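Local structure of periplasmic divalent cation tolerance protein (Synechococcus elongatus, 6GDX) at residues Q48-A53 with A60-T65; S69-R72 with I77-E80; E80-M85 with H105-P110; M85-T90 with D95-W100. The protein is of uncertain role; it forms a PII-like trimer, was linked to copper binding and metal tolerance, and may instead carry or signal small molecules. All coordinates share one frame; numbering follows the deposited sequence.

Contact 1 (Q48-A53 with A60-T65); sequences QLAQAA and ACVSIT
Ala50 of helix 43-55 lies against Val62 and Ile64 of strand 61-73, a small example of how a helix is seated on the sheet of a ferredoxin-like fold. Here the helix belongs to the split beta-alpha-beta crossover that links strand 33-40 to strand 61-73, with strand 76-90 running between the two. Apolar contact does all the work across the pair, and no hydrogen bond joins the segments. The methyl of Ala50 enters the gap between the two branched side chains: its CB comes within 3.7 Å of Val62 CG1. With CG1 of Val62 anti to the backbone N (chi1 -175°), that branch leans over the alanine methyl, while CG2 looks to the helix backbone. A residue this small lets the helix come down close, so that the CA atoms of Ala50 and Val62 are 5.7 Å apart. The helix bonds within itself, such as Ala52 N to Gln48 O at 3.0 Å, whereas the strand pairs on one side with strand 76-90. On its other side a strand of the second subunit continues the sheet, and Cys70 of that subunit packs against Ala50. Val62 also meets Val54, Phe87 and Met85. Ile64 reaches the helix more lightly, by the far end of its chain alone, CD1 standing 4.1 Å from Ala50 CB.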
loop_
_atom_site.group_PDB
_atom_site.type_symbol
_atom_site.label_atom_id
_atom_site.label_comp_id
_atom_site.label_asym_id
_atom_site.label_seq_id
_atom_site.Cartn_x
_atom_site.Cartn_y
_atom_site.Cartn_z
ATOM N N GLN B 48 0.251 20.375 0.849
ATOM C CA GLN B 48 0.008 21.336 -0.201
ATOM C C GLN B 48 -0.268 20.667 -1.537
ATOM O O GLN B 48 -1.183 21.080 -2.292
ATOM C CB GLN B 48 1.170 22.317 -0.279
ATOM C CG GLN B 48 1.184 23.261 0.930
ATOM C CD GLN B 48 2.289 24.302 0.910
ATOM O OE1 GLN B 48 3.056 24.397 -0.046
ATOM N NE2 GLN B 48 2.363 25.106 1.973
ATOM N N LEU B 49 0.508 19.639 -1.860
ATOM C CA LEU B 49 0.329 18.953 -3.140
ATOM C C LEU B 49 -0.995 18.205 -3.153
ATOM O O LEU B 49 -1.688 18.191 -4.166
ATOM C CB LEU B 49 1.485 18.005 -3.384
ATOM C CG LEU B 49 1.638 17.390 -4.759
ATOM C CD1 LEU B 49 1.934 18.468 -5.783
ATOM C CD2 LEU B 49 2.738 16.333 -4.753
ATOM N N ALA B 50 -1.323 17.565 -2.030
ATOM C CA ALA B 50 -2.575 16.837 -1.942
ATOM C C ALA B 50 -3.765 17.771 -2.137
ATOM O O ALA B 50 -4.683 17.479 -2.899
ATOM C CB ALA B 50 -2.669 16.139 -0.613
ATOM N N GLN B 51 -3.750 18.882 -1.412
ATOM C CA GLN B 51 -4.836 19.850 -1.519
ATOM C C GLN B 51 -4.975 20.350 -2.952
ATOM O O GLN B 51 -6.092 20.461 -3.480
ATOM C CB GLN B 51 -4.550 21.015 -0.580
ATOM C CG GLN B 51 -5.583 22.126 -0.648
ATOM C CD GLN B 51 -6.762 21.868 0.242
ATOM O OE1 GLN B 51 -6.684 21.082 1.192
ATOM N NE2 GLN B 51 -7.868 22.544 -0.041
ATOM N N ALA B 52 -3.857 20.660 -3.584
ATOM C CA ALA B 52 -3.882 21.200 -4.927
ATOM C C ALA B 52 -4.429 20.197 -5.927
ATOM O O ALA B 52 -5.157 20.550 -6.884
ATOM C CB ALA B 52 -2.499 21.704 -5.335
ATOM N N ALA B 53 -4.099 18.915 -5.766
ATOM C CA ALA B 53 -4.586 17.896 -6.707
ATOM C C ALA B 53 -6.088 17.699 -6.580
ATOM O O ALA B 53 -6.779 17.517 -7.595
ATOM C CB ALA B 53 -3.859 16.584 -6.449
ATOM N N ALA B 60 -9.707 12.162 -6.191
ATOM C CA ALA B 60 -10.820 12.269 -5.264
ATOM C C ALA B 60 -10.414 12.347 -3.822
ATOM O O ALA B 60 -11.084 12.955 -2.970
ATOM C CB ALA B 60 -11.759 11.091 -5.455
ATOM N N CYS B 61 -9.320 11.654 -3.511
ATOM C CA CYS B 61 -8.754 11.561 -2.163
ATOM C C CYS B 61 -7.251 11.421 -2.339
ATOM O O CYS B 61 -6.809 10.749 -3.281
ATOM C CB CYS B 61 -9.292 10.353 -1.386
ATOM S SG CYS B 61 -8.515 10.130 0.225
ATOM N N VAL B 62 -6.492 11.975 -1.406
ATOM C CA VAL B 62 -5.075 11.745 -1.335
ATOM C C VAL B 62 -4.729 11.442 0.099
ATOM O O VAL B 62 -5.114 12.225 0.991
ATOM C CB VAL B 62 -4.264 12.955 -1.815
ATOM C CG1 VAL B 62 -2.771 12.647 -1.848
ATOM C CG2 VAL B 62 -4.749 13.438 -3.163
ATOM N N SER B 63 -4.038 10.332 0.354
ATOM C CA SER B 63 -3.572 10.038 1.700
ATOM C C SER B 63 -2.085 10.300 1.793
ATOM O O SER B 63 -1.317 10.130 0.803
ATOM C CB SER B 63 -3.881 8.592 2.071
ATOM O OG SER B 63 -3.089 7.678 1.346
ATOM N N ILE B 64 -1.636 10.607 3.000
ATOM C CA ILE B 64 -0.263 10.941 3.295
ATOM C C ILE B 64 0.162 10.175 4.531
ATOM O O ILE B 64 -0.535 10.203 5.552
ATOM C CB ILE B 64 -0.153 12.440 3.594
ATOM C CG1 ILE B 64 -0.692 13.316 2.454
ATOM C CG2 ILE B 64 1.242 12.829 4.031
ATOM C CD1 ILE B 64 -0.948 14.773 2.864
ATOM N N THR B 65 1.330 9.532 4.462
ATOM C CA THR B 65 1.872 8.652 5.508
ATOM C C THR B 65 3.367 9.037 5.718
ATOM O O THR B 65 4.067 8.953 4.730
ATOM C CB THR B 65 1.798 7.130 4.967
ATOM O OG1 THR B 65 0.442 6.818 4.562
ATOM C CG2 THR B 65 2.218 6.182 5.997
#

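Contact 2 (S69-R72 with I77-E80); sequences SCYR and IARE
Strands 69-72 and 77-80 run antiparallel, their axes 4.6 Å apart, with Ser69-Glu80 and Tyr71-Ala78 as hydrogen-bonded pairs and Cys70-Arg79 and Arg72-Ile77 as non-hydrogen-bonded ones. Each hydrogen-bonded pair exchanges two N-H...O hydrogen bonds; Ser69 N to Glu80 O, at 2.8 Å, and Ala78 N to Tyr71 O are the straighter member of each. Between them the chains also touch through CA-H...O contacts, such as Arg79 CA to Ser69 O at 3.2 Å. The register assigns side chains to two faces. On the face of Ser69, Tyr71, Ala78 and Glu80, the Tyr71 ring turns back over its neighbour because CG sits between the backbone N and the carbonyl carbon (chi1 52°). Ala78 CB then lies beneath one ring face, toward the rim, 4.2 Å from CE2, and the phenol oxygen OH comes 3.8 Å from Glu80 CG. On the other face, Ile77 serves two partners with different branches. Its CG2 meets Cys70 SG at 3.6 Å, whereas CD1 stands over the centre of the Arg72 guanidinium, 3.9 Å from CZ. That guanidinium is also held by a bond from Arg72 NH1 to Gly75 O in the turn. The pair forms the far end of the hairpin of strands 61-73 and 76-90, projecting from its own subunit; a strand of the third subunit pairs with 69-71, and Val54 and Ala50 of that subunit's helix pack on Ile77 and Cys70.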
loop_
_atom_site.group_PDB
_atom_site.type_symbol
_atom_site.label_atom_id
_atom_site.label_comp_id
_atom_site.label_asym_id
_atom_site.label_seq_id
_atom_site.Cartn_x
_atom_site.Cartn_y
_atom_site.Cartn_z
ATOM N N SER B 69 12.772 6.302 3.543
ATOM C CA SER B 69 13.139 5.717 2.249
ATOM C C SER B 69 14.644 5.520 2.187
ATOM O O SER B 69 15.392 6.457 2.471
ATOM C CB SER B 69 12.764 6.677 1.153
ATOM O OG SER B 69 11.370 6.817 1.134
ATOM N N CYS B 70 15.046 4.310 1.819
ATOM C CA CYS B 70 16.436 3.937 1.652
ATOM C C CYS B 70 16.727 3.656 0.184
ATOM O O CYS B 70 15.990 2.888 -0.459
ATOM C CB CYS B 70 16.692 2.698 2.487
ATOM S SG CYS B 70 18.415 2.140 2.416
ATOM N N TYR B 71 17.768 4.275 -0.345
ATOM C CA TYR B 71 18.109 4.164 -1.770
ATOM C C TYR B 71 19.538 4.641 -1.906
ATOM O O TYR B 71 20.073 5.302 -1.009
ATOM C CB TYR B 71 17.196 5.029 -2.661
ATOM C CG TYR B 71 17.080 6.465 -2.273
ATOM C CD1 TYR B 71 16.132 6.878 -1.330
ATOM C CD2 TYR B 71 17.935 7.428 -2.783
ATOM C CE1 TYR B 71 16.045 8.190 -0.932
ATOM C CE2 TYR B 71 17.841 8.751 -2.383
ATOM C CZ TYR B 71 16.898 9.133 -1.458
ATOM O OH TYR B 71 16.803 10.459 -1.065
ATOM N N ARG B 72 20.187 4.337 -3.024
ATOM C CA ARG B 72 21.558 4.797 -3.282
ATOM C C ARG B 72 21.482 6.106 -4.015
ATOM O O ARG B 72 20.753 6.240 -5.001
ATOM C CB ARG B 72 22.325 3.743 -4.059
ATOM C CG ARG B 72 23.835 3.926 -3.972
ATOM C CD ARG B 72 24.580 3.007 -4.936
ATOM N NE ARG B 72 24.546 1.591 -4.493
ATOM C CZ ARG B 72 25.373 1.099 -3.517
ATOM N NH1 ARG B 72 26.214 1.886 -2.858
ATOM N NH2 ARG B 72 25.291 -0.148 -3.120
ATOM N N ILE B 77 24.653 4.898 0.131
ATOM C CA ILE B 77 23.317 4.562 0.632
ATOM C C ILE B 77 22.810 5.727 1.459
ATOM O O ILE B 77 23.487 6.195 2.378
ATOM C CB ILE B 77 23.345 3.312 1.529
ATOM C CG1 ILE B 77 23.986 2.146 0.832
ATOM C CG2 ILE B 77 21.927 2.964 2.008
ATOM C CD1 ILE B 77 23.215 1.746 -0.356
ATOM N N ALA B 78 21.600 6.173 1.162
ATOM C CA ALA B 78 20.904 7.229 1.893
ATOM C C ALA B 78 19.696 6.634 2.581
ATOM O O ALA B 78 19.095 5.668 2.094
ATOM C CB ALA B 78 20.442 8.317 0.936
ATOM N N ARG B 79 19.324 7.206 3.724
ATOM C CA ARG B 79 18.021 6.912 4.326
ATOM C C ARG B 79 17.451 8.243 4.758
ATOM O O ARG B 79 18.078 8.942 5.566
ATOM C CB ARG B 79 18.088 5.923 5.479
ATOM C CG ARG B 79 16.668 5.604 5.970
ATOM C CD ARG B 79 16.562 4.573 7.054
ATOM N NE ARG B 79 17.145 5.156 8.242
ATOM C CZ ARG B 79 18.348 4.872 8.740
ATOM N NH1 ARG B 79 18.765 5.502 9.837
ATOM N NH2 ARG B 79 19.143 3.965 8.183
ATOM N N GLU B 80 16.303 8.614 4.216
ATOM C CA GLU B 80 15.736 9.950 4.443
ATOM C C GLU B 80 14.299 9.809 4.847
ATOM O O GLU B 80 13.588 8.885 4.413
ATOM C CB GLU B 80 15.807 10.789 3.169
ATOM C CG GLU B 80 17.226 11.024 2.634
ATOM C CD GLU B 80 18.174 11.763 3.575
ATOM O OE1 GLU B 80 17.750 12.464 4.525
ATOM O OE2 GLU B 80 19.399 11.637 3.347
#

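Contact 3 (E80-M85 with H105-P110); sequences ETEQQM and HPYALP. With BTB (2-[bis-(2-hydroxy-ethyl)-amino]-2-hydroxymethyl-propane-1,3-diol), chain E.
Glu82 and Tyr107 reach each other by the same first torsion, CG lying anti to the carbonyl carbon in both (chi1 -68°), and an extended chain beyond CG carries the glutamate carboxylate out from strand 76-90 to the end of the phenol. Their CA atoms remain 11.6 Å apart, so side chains alone span the gap between the strand and the loop after helix 91-104. Tyr107 OH donates to Glu82 OE2 at 2.7 Å. The carboxylate oxygen lies in the plane of the ring, at its edge, but the hydroxyl comes to the carboxylate from above its plane. Tyr107 is steadied from behind: its backbone N gives a 2.9 Å bond to His105 ND1, nearly in the imidazole plane. Pro110 CB covers one face of that imidazole, and His105 NE2 bonds to Thr38 OG1. A Bis-Tris molecule, probably from the crystallisation liquor, rests beside the pair. Its O3 donates to Leu109 O at 2.7 Å, and O8 makes a weak bond of 3.4 Å to Glu82 OE2; the molecule also bonds to Tyr124 OH of the third subunit, and may mark a pocket between subunits. Glu82 OE1 is engaged by the hydroxyls of Ser69 and Thr39. With hydroxyl groups at both oxygens of a buried carboxylate, the arrangement would be expected to stabilise its negative charge and to hold the group in one rotation beside the bound molecule.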
loop_
_atom_site.group_PDB
_atom_site.type_symbol
_atom_site.label_atom_id
_atom_site.label_comp_id
_atom_site.label_asym_id
_atom_site.label_seq_id
_atom_site.Cartn_x
_atom_site.Cartn_y
_atom_site.Cartn_z
ATOM N N GLU B 80 16.303 8.614 4.216
ATOM C CA GLU B 80 15.736 9.950 4.443
ATOM C C GLU B 80 14.299 9.809 4.847
ATOM O O GLU B 80 13.588 8.885 4.413
ATOM C CB GLU B 80 15.807 10.789 3.169
ATOM C CG GLU B 80 17.226 11.024 2.634
ATOM C CD GLU B 80 18.174 11.763 3.575
ATOM O OE1 GLU B 80 17.750 12.464 4.525
ATOM O OE2 GLU B 80 19.399 11.637 3.347
ATOM N N THR B 81 13.822 10.771 5.620
ATOM C CA THR B 81 12.390 10.849 5.896
ATOM C C THR B 81 11.677 11.410 4.705
ATOM O O THR B 81 12.147 12.340 4.039
ATOM C CB THR B 81 12.118 11.712 7.125
ATOM O OG1 THR B 81 12.697 12.995 6.932
ATOM C CG2 THR B 81 12.667 11.050 8.349
ATOM N N GLU B 82 10.530 10.828 4.414
ATOM C CA GLU B 82 9.679 11.258 3.306
ATOM C C GLU B 82 8.235 11.094 3.728
ATOM O O GLU B 82 7.911 10.561 4.793
ATOM C CB GLU B 82 9.980 10.484 2.026
ATOM C CG GLU B 82 11.327 10.770 1.404
ATOM C CD GLU B 82 11.464 10.244 -0.013
ATOM O OE1 GLU B 82 10.982 9.142 -0.259
ATOM O OE2 GLU B 82 12.076 10.952 -0.873
ATOM N N GLN B 83 7.351 11.591 2.866
ATOM C CA GLN B 83 5.919 11.374 3.020
ATOM C C GLN B 83 5.488 10.544 1.833
ATOM O O GLN B 83 5.659 10.970 0.677
ATOM C CB GLN B 83 5.163 12.692 2.998
ATOM C CG GLN B 83 5.602 13.640 4.119
ATOM C CD GLN B 83 5.091 13.232 5.482
ATOM O OE1 GLN B 83 3.946 12.822 5.629
ATOM N NE2 GLN B 83 5.920 13.365 6.489
ATOM N N GLN B 84 4.911 9.377 2.083
ATOM C CA GLN B 84 4.293 8.584 1.040
ATOM C C GLN B 84 2.914 9.151 0.753
ATOM O O GLN B 84 2.096 9.314 1.668
ATOM C CB GLN B 84 4.162 7.124 1.489
ATOM C CG GLN B 84 3.533 6.189 0.468
ATOM C CD GLN B 84 4.475 5.940 -0.671
ATOM O OE1 GLN B 84 5.564 5.406 -0.451
ATOM N NE2 GLN B 84 4.114 6.351 -1.882
ATOM N N MET B 85 2.624 9.365 -0.508
ATOM C CA MET B 85 1.335 9.842 -0.961
ATOM C C MET B 85 0.654 8.813 -1.835
ATOM O O MET B 85 1.324 8.132 -2.630
ATOM C CB MET B 85 1.514 11.145 -1.730
ATOM C CG MET B 85 2.263 12.190 -0.945
ATOM S SD MET B 85 2.373 13.797 -1.798
ATOM C CE MET B 85 0.665 14.297 -1.695
ATOM N N HIS B 105 5.129 18.650 -8.665
ATOM C CA HIS B 105 5.808 17.873 -7.625
ATOM C C HIS B 105 7.109 18.591 -7.251
ATOM O O HIS B 105 7.793 19.153 -8.126
ATOM C CB HIS B 105 6.133 16.500 -8.182
ATOM C CG HIS B 105 6.524 15.500 -7.149
ATOM N ND1 HIS B 105 7.708 15.532 -6.441
ATOM C CD2 HIS B 105 5.855 14.401 -6.737
ATOM C CE1 HIS B 105 7.750 14.466 -5.653
ATOM N NE2 HIS B 105 6.642 13.760 -5.822
ATOM N N PRO B 106 7.499 18.577 -5.967
ATOM C CA PRO B 106 8.757 19.248 -5.588
ATOM C C PRO B 106 10.066 18.604 -6.101
ATOM O O PRO B 106 11.087 19.255 -6.150
ATOM C CB PRO B 106 8.715 19.246 -4.047
ATOM C CG PRO B 106 7.811 18.127 -3.711
ATOM C CD PRO B 106 6.757 18.107 -4.777
ATOM N N TYR B 107 10.035 17.327 -6.461
ATOM C CA TYR B 107 11.230 16.620 -6.911
ATOM C C TYR B 107 11.295 16.662 -8.434
ATOM O O TYR B 107 10.272 16.559 -9.113
ATOM C CB TYR B 107 11.199 15.124 -6.539
ATOM C CG TYR B 107 11.288 14.769 -5.064
ATOM C CD1 TYR B 107 11.418 15.733 -4.060
ATOM C CD2 TYR B 107 11.268 13.445 -4.698
ATOM C CE1 TYR B 107 11.519 15.358 -2.730
ATOM C CE2 TYR B 107 11.371 13.057 -3.375
ATOM C CZ TYR B 107 11.500 14.008 -2.393
ATOM O OH TYR B 107 11.585 13.597 -1.073
ATOM N N ALA B 108 12.517 16.746 -8.958
ATOM C CA ALA B 108 12.740 16.696 -10.413
ATOM C C ALA B 108 12.423 15.332 -11.009
ATOM O O ALA B 108 11.973 15.263 -12.139
ATOM C CB ALA B 108 14.158 17.121 -10.768
ATOM N N LEU B 109 12.647 14.258 -10.254
ATOM C CA LEU B 109 12.373 12.896 -10.734
ATOM C C LEU B 109 11.621 12.158 -9.627
ATOM O O LEU B 109 12.196 11.452 -8.805
ATOM C CB LEU B 109 13.673 12.187 -11.089
ATOM C CG LEU B 109 13.532 11.019 -12.077
ATOM C CD1 LEU B 109 14.898 10.391 -12.301
ATOM C CD2 LEU B 109 12.549 9.940 -11.640
ATOM N N PRO B 110 10.304 12.379 -9.550
ATOM C CA PRO B 110 9.520 11.788 -8.500
ATOM C C PRO B 110 9.308 10.286 -8.665
ATOM O O PRO B 110 9.240 9.770 -9.799
ATOM C CB PRO B 110 8.149 12.472 -8.658
ATOM C CG PRO B 110 8.235 13.509 -9.657
ATOM C CD PRO B 110 9.517 13.310 -10.393
HETATM C C1 BTB E . 16.395 8.913 -7.278
HETATM O O1 BTB E . 17.313 9.219 -6.233
HETATM C C2 BTB E . 14.981 9.359 -6.893
HETATM C C3 BTB E . 14.032 8.884 -8.014
HETATM O O3 BTB E . 12.657 9.058 -7.626
HETATM C C4 BTB E . 14.910 10.865 -6.786
HETATM O O4 BTB E . 15.344 11.477 -7.984
HETATM N N BTB E . 14.496 8.750 -5.610
HETATM C C5 BTB E . 14.817 7.292 -5.517
HETATM C C6 BTB E . 13.868 6.563 -4.585
HETATM O O6 BTB E . 12.583 6.487 -5.209
HETATM C C7 BTB E . 14.884 9.409 -4.338
HETATM C C8 BTB E . 13.778 10.351 -3.873
HETATM O O8 BTB E . 12.454 9.778 -4.005
#

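Contact 4 (M85-T90 with D95-W100); sequences MSFKTT and DALQQW
Strand 85-90 leads straight into helix 91-104, which turns back over the sheet so that Leu97 faces Phe87 and Thr89; the nearest CA atoms, those of Thr89 and Leu97, are 8.5 Å apart. Side chains fill that distance without any hydrogen bond across it. Leu97 extends from the helix with CG anti to its backbone N (chi1 174°), and both its methyls reach the strand. CD2 drops between the two strand residues, 3.8 Å from Phe87 CB and 4.0 Å from Thr89 CG2. Leu97 CD1 stands obliquely to the Phe87 ring, 4.0 Å from Phe87 CD2. This is the join of the third strand and second helix in the ferredoxin-like fold, and Thr90 marks the change as the N-cap, its OG1 bonding to Gln93 N. Thr89 presents a methyl to the leucine and uses its hydroxyl elsewhere: OG1, anti to the backbone N (chi1 -165°), bonds to Leu58 O. Phe87 is shared with the first helix, touching Ala53, and with Val62 of the adjacent strand, so its ring lies among both helices and the sheet. On the other side of the strand, away from the helix, Lys88 curls back to place NZ 3.0 Å from Ser86 OG; its side chain also packs on Tyr124 and Leu128 of helix 122-131.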
loop_
_atom_site.group_PDB
_atom_site.type_symbol
_atom_site.label_atom_id
_atom_site.label_comp_id
_atom_site.label_asym_id
_atom_site.label_seq_id
_atom_site.Cartn_x
_atom_site.Cartn_y
_atom_site.Cartn_z
ATOM N N MET B 85 2.624 9.365 -0.508
ATOM C CA MET B 85 1.335 9.842 -0.961
ATOM C C MET B 85 0.654 8.813 -1.835
ATOM O O MET B 85 1.324 8.132 -2.630
ATOM C CB MET B 85 1.514 11.145 -1.730
ATOM C CG MET B 85 2.263 12.190 -0.945
ATOM S SD MET B 85 2.373 13.797 -1.798
ATOM C CE MET B 85 0.665 14.297 -1.695
ATOM N N SER B 86 -0.647 8.674 -1.666
ATOM C CA SER B 86 -1.470 7.791 -2.476
ATOM C C SER B 86 -2.649 8.586 -2.996
ATOM O O SER B 86 -3.514 9.014 -2.215
ATOM C CB SER B 86 -1.940 6.612 -1.646
ATOM O OG SER B 86 -2.885 5.850 -2.338
ATOM N N PHE B 87 -2.670 8.796 -4.288
ATOM C CA PHE B 87 -3.701 9.565 -4.979
ATOM C C PHE B 87 -4.721 8.586 -5.548
ATOM O O PHE B 87 -4.389 7.710 -6.367
ATOM C CB PHE B 87 -3.118 10.367 -6.150
ATOM C CG PHE B 87 -2.169 11.479 -5.764
ATOM C CD1 PHE B 87 -0.873 11.217 -5.328
ATOM C CD2 PHE B 87 -2.555 12.797 -5.876
ATOM C CE1 PHE B 87 -0.022 12.242 -4.980
ATOM C CE2 PHE B 87 -1.693 13.833 -5.543
ATOM C CZ PHE B 87 -0.414 13.560 -5.126
ATOM N N LYS B 88 -5.977 8.740 -5.144
ATOM C CA LYS B 88 -7.084 7.911 -5.646
ATOM C C LYS B 88 -7.723 8.637 -6.806
ATOM O O LYS B 88 -8.257 9.766 -6.641
ATOM C CB LYS B 88 -8.150 7.721 -4.576
ATOM C CG LYS B 88 -7.868 6.723 -3.525
ATOM C CD LYS B 88 -6.657 7.061 -2.723
ATOM C CE LYS B 88 -6.648 6.275 -1.441
ATOM N NZ LYS B 88 -5.359 6.462 -0.742
ATOM N N THR B 89 -7.705 8.018 -7.975
ATOM C CA THR B 89 -8.223 8.653 -9.188
ATOM C C THR B 89 -8.787 7.614 -10.117
ATOM O O THR B 89 -8.902 6.438 -9.783
ATOM C CB THR B 89 -7.101 9.520 -9.805
ATOM O OG1 THR B 89 -7.650 10.412 -10.753
ATOM C CG2 THR B 89 -5.965 8.713 -10.420
ATOM N N THR B 90 -9.169 8.065 -11.298
ATOM C CA THR B 90 -9.671 7.169 -12.330
ATOM C C THR B 90 -8.655 7.063 -13.438
ATOM O O THR B 90 -7.780 7.900 -13.614
ATOM C CB THR B 90 -10.954 7.721 -12.944
ATOM O OG1 THR B 90 -10.669 9.000 -13.519
ATOM C CG2 THR B 90 -12.096 7.844 -11.935
ATOM N N ASP B 95 -3.489 10.209 -16.689
ATOM C CA ASP B 95 -2.481 10.867 -17.488
ATOM C C ASP B 95 -2.369 12.360 -17.089
ATOM O O ASP B 95 -1.278 12.888 -16.939
ATOM C CB ASP B 95 -2.799 10.652 -18.982
ATOM C CG ASP B 95 -1.659 11.025 -19.899
ATOM O OD1 ASP B 95 -1.610 12.195 -20.292
ATOM O OD2 ASP B 95 -0.862 10.145 -20.281
ATOM N N ALA B 96 -3.521 13.034 -16.935
ATOM C CA ALA B 96 -3.527 14.451 -16.535
ATOM C C ALA B 96 -2.901 14.628 -15.158
ATOM O O ALA B 96 -2.161 15.592 -14.910
ATOM C CB ALA B 96 -4.927 15.050 -16.550
ATOM N N LEU B 97 -3.172 13.695 -14.230
ATOM C CA LEU B 97 -2.571 13.776 -12.912
ATOM C C LEU B 97 -1.053 13.663 -13.008
ATOM O O LEU B 97 -0.329 14.462 -12.395
ATOM C CB LEU B 97 -3.160 12.710 -11.983
ATOM C CG LEU B 97 -2.494 12.593 -10.606
ATOM C CD1 LEU B 97 -2.633 13.836 -9.766
ATOM C CD2 LEU B 97 -3.079 11.407 -9.855
ATOM N N GLN B 98 -0.560 12.686 -13.752
ATOM C CA GLN B 98 0.900 12.497 -13.908
ATOM C C GLN B 98 1.553 13.719 -14.558
ATOM O O GLN B 98 2.627 14.161 -14.123
ATOM C CB GLN B 98 1.208 11.207 -14.697
ATOM C CG GLN B 98 2.647 11.042 -15.193
ATOM C CD GLN B 98 3.683 11.212 -14.105
ATOM O OE1 GLN B 98 3.421 10.970 -12.926
ATOM N NE2 GLN B 98 4.881 11.620 -14.496
ATOM N N GLN B 99 0.900 14.261 -15.578
ATOM C CA GLN B 99 1.413 15.449 -16.274
ATOM C C GLN B 99 1.466 16.644 -15.330
ATOM O O GLN B 99 2.455 17.386 -15.302
ATOM C CB GLN B 99 0.530 15.785 -17.475
ATOM N N TRP B 100 0.426 16.802 -14.517
ATOM C CA TRP B 100 0.369 17.874 -13.538
ATOM C C TRP B 100 1.449 17.702 -12.493
ATOM O O TRP B 100 2.132 18.668 -12.129
ATOM C CB TRP B 100 -1.022 17.895 -12.924
ATOM C CG TRP B 100 -1.310 18.886 -11.902
ATOM C CD1 TRP B 100 -1.824 20.138 -12.077
ATOM C CD2 TRP B 100 -1.211 18.673 -10.506
ATOM N NE1 TRP B 100 -2.008 20.727 -10.862
ATOM C CE2 TRP B 100 -1.642 19.839 -9.882
ATOM C CE3 TRP B 100 -0.792 17.584 -9.712
ATOM C CZ2 TRP B 100 -1.671 19.966 -8.495
ATOM C CZ3 TRP B 100 -0.821 17.708 -8.352
ATOM C CH2 TRP B 100 -1.230 18.895 -7.749
#

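From the N terminus, contact 1 closes the short connection from helix 43-55 to strand 61-73, seating the first helix on the sheet. Contact 2 follows in series, closing the hairpin turn between strands 61-73 and 76-90, about 24 Å from contact 1 between centres. Strand 76-90 then threads the rest: Glu80 is common to contacts 2 and 3, and Met85 to contacts 3 and 4. Contact 3 closes the longest loop, from the strand to residues 105-110, and contact 4, which joins strand to second helix, nests inside it. Direct touches bind the set: Thr65 O meets Gln84 N between contacts 1 and 3, and Ala60 N meets Lys88 O between contacts 1 and 4.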